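PDB 4GS3: single-stranded DNA-binding protein from Thermoanaerobacter tengcongensis, which probably binds single-stranded DNA through an N-terminal oligonucleotide/oligosaccharide-binding (OB) domain, the part of the longer protein present here. Local coordinates for residues Gly18-Pro23 with Leu66-Arg71. Sequence-based numbering, arbitrary orientation.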
# COMPACT_ATOMS: atom_id res chain seq x y z
N GLY A 18 -6.72 -5.01 4.43
CA GLY A 18 -7.83 -4.20 3.98
C GLY A 18 -8.00 -4.28 2.47
O GLY A 18 -7.48 -5.22 1.83
N LYS A 19 -8.75 -3.35 1.92
CA LYS A 19 -9.10 -3.38 0.52
C LYS A 19 -8.54 -2.18 -0.21
O LYS A 19 -8.51 -1.05 0.28
CB LYS A 19 -10.63 -3.38 0.33
CG LYS A 19 -11.22 -4.76 0.69
CD LYS A 19 -12.67 -4.90 0.49
CE LYS A 19 -13.21 -6.21 1.07
NZ LYS A 19 -14.57 -6.39 0.47
N VAL A 20 -8.07 -2.41 -1.44
CA VAL A 20 -7.62 -1.34 -2.30
C VAL A 20 -8.79 -0.41 -2.52
O VAL A 20 -9.85 -0.87 -3.03
CB VAL A 20 -7.06 -1.90 -3.63
CG1 VAL A 20 -6.68 -0.76 -4.59
CG2 VAL A 20 -5.88 -2.84 -3.39
N PHE A 21 -8.66 0.84 -2.17
CA PHE A 21 -9.76 1.82 -2.16
C PHE A 21 -9.67 2.80 -3.29
O PHE A 21 -10.68 3.23 -3.86
CB PHE A 21 -9.78 2.50 -0.81
CG PHE A 21 -11.03 3.36 -0.56
CD1 PHE A 21 -12.27 2.76 -0.46
CD2 PHE A 21 -10.90 4.73 -0.43
CE1 PHE A 21 -13.38 3.58 -0.19
CE2 PHE A 21 -12.01 5.50 -0.18
CZ PHE A 21 -13.24 4.93 -0.08
N THR A 22 -8.47 3.22 -3.64
CA THR A 22 -8.22 4.03 -4.81
C THR A 22 -7.20 3.26 -5.68
O THR A 22 -6.45 2.44 -5.17
CB THR A 22 -7.68 5.41 -4.46
OG1 THR A 22 -6.34 5.28 -3.92
CG2 THR A 22 -8.56 6.17 -3.48
N PRO A 23 -7.20 3.49 -6.99
CA PRO A 23 -6.35 2.66 -7.86
C PRO A 23 -4.86 2.98 -7.71
O PRO A 23 -4.45 4.07 -7.35
CB PRO A 23 -6.81 2.97 -9.25
CG PRO A 23 -7.44 4.30 -9.12
CD PRO A 23 -8.05 4.40 -7.78
N LEU A 66 -3.91 -5.69 -8.48
CA LEU A 66 -4.39 -4.82 -7.42
C LEU A 66 -5.47 -3.83 -7.89
O LEU A 66 -5.40 -2.63 -7.55
CB LEU A 66 -3.17 -4.13 -6.81
CG LEU A 66 -2.13 -5.10 -6.23
CD1 LEU A 66 -0.93 -4.26 -5.75
CD2 LEU A 66 -2.71 -5.97 -5.13
N GLU A 67 -6.52 -4.30 -8.53
CA GLU A 67 -7.64 -3.45 -8.88
C GLU A 67 -8.39 -3.00 -7.60
O GLU A 67 -8.35 -3.65 -6.55
CB GLU A 67 -8.62 -4.09 -9.83
CG GLU A 67 -8.43 -3.68 -11.32
CD GLU A 67 -9.59 -3.97 -12.24
OE1 GLU A 67 -9.59 -3.86 -13.49
OE2 GLU A 67 -10.65 -4.37 -11.65
N VAL A 68 -9.08 -1.90 -7.68
CA VAL A 68 -9.96 -1.43 -6.60
C VAL A 68 -10.87 -2.54 -6.15
O VAL A 68 -11.42 -3.24 -7.02
CB VAL A 68 -10.73 -0.17 -6.99
CG1 VAL A 68 -11.79 0.12 -5.96
CG2 VAL A 68 -9.73 0.95 -7.17
N GLY A 69 -10.96 -2.78 -4.83
CA GLY A 69 -11.73 -3.81 -4.24
C GLY A 69 -10.94 -5.05 -3.87
O GLY A 69 -11.43 -5.86 -3.14
N THR A 70 -9.71 -5.15 -4.37
CA THR A 70 -8.86 -6.31 -4.03
C THR A 70 -8.53 -6.26 -2.54
O THR A 70 -8.16 -5.20 -2.02
CB THR A 70 -7.55 -6.25 -4.85
OG1 THR A 70 -7.85 -6.25 -6.23
CG2 THR A 70 -6.60 -7.39 -4.55
N ARG A 71 -8.61 -7.40 -1.86
CA ARG A 71 -8.26 -7.49 -0.45
C ARG A 71 -6.82 -7.99 -0.34
O ARG A 71 -6.44 -8.93 -1.02
CB ARG A 71 -9.21 -8.44 0.25
CG ARG A 71 -9.10 -8.35 1.74
CD ARG A 71 -10.09 -9.31 2.34
NE ARG A 71 -10.13 -9.18 3.77
CZ ARG A 71 -10.37 -10.18 4.61
NH1 ARG A 71 -10.53 -11.44 4.24
NH2 ARG A 71 -10.45 -9.89 5.89
O HOH W 1 -14.26 -5.81 -2.34
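Val20, the last residue of strand 14-20, is gripped by the type II turn that runs from Glu67 to Thr70. Its backbone uses both polar atoms: Val20 N donates to Thr70 O at 2.9 Å, and Val20 O accepts from Gly69 N at 2.8 Å. A branched apolar residue suits this buried place. With CG1 anti to the backbone N (chi1 176°), that methyl meets Leu66 O at 3.7 Å, while CG2 lies beside Thr70 CB, the two side chains pointing the same way. Thr70 braces the turn, since its OG1 and its N both donate to Glu67 O, the former at 2.7 Å. Gly69 sits third in the turn with positive phi (98°), which glycine, lacking a CB, adopts readily.

The flanks are open to solvent. Val68, though exposed, straddles the strand end, CG1 near Val20 O and CG2 3.6 Å from Pro23 N and against its ring. On the other flank Lys19 and Arg71 form a non-hydrogen-bonded antiparallel pair on one sheet face. Their long aliphatic stems lie together, Lys19 CG 4.2 Å from Arg71 CB, leaving the charged ends for other partners: Lys19 NZ reaches a water that bridges to Gly69 O and forms a salt bridge with Glu107, and Arg71 NH1 bonds Pro106 O.

The contact thus begins the antiparallel pairing of strands 14-20 and 71-82 in the OB barrel, with Phe38 of strand 33-43 against Val20 and Val104 of strand 93-105 against Leu66 and Thr70.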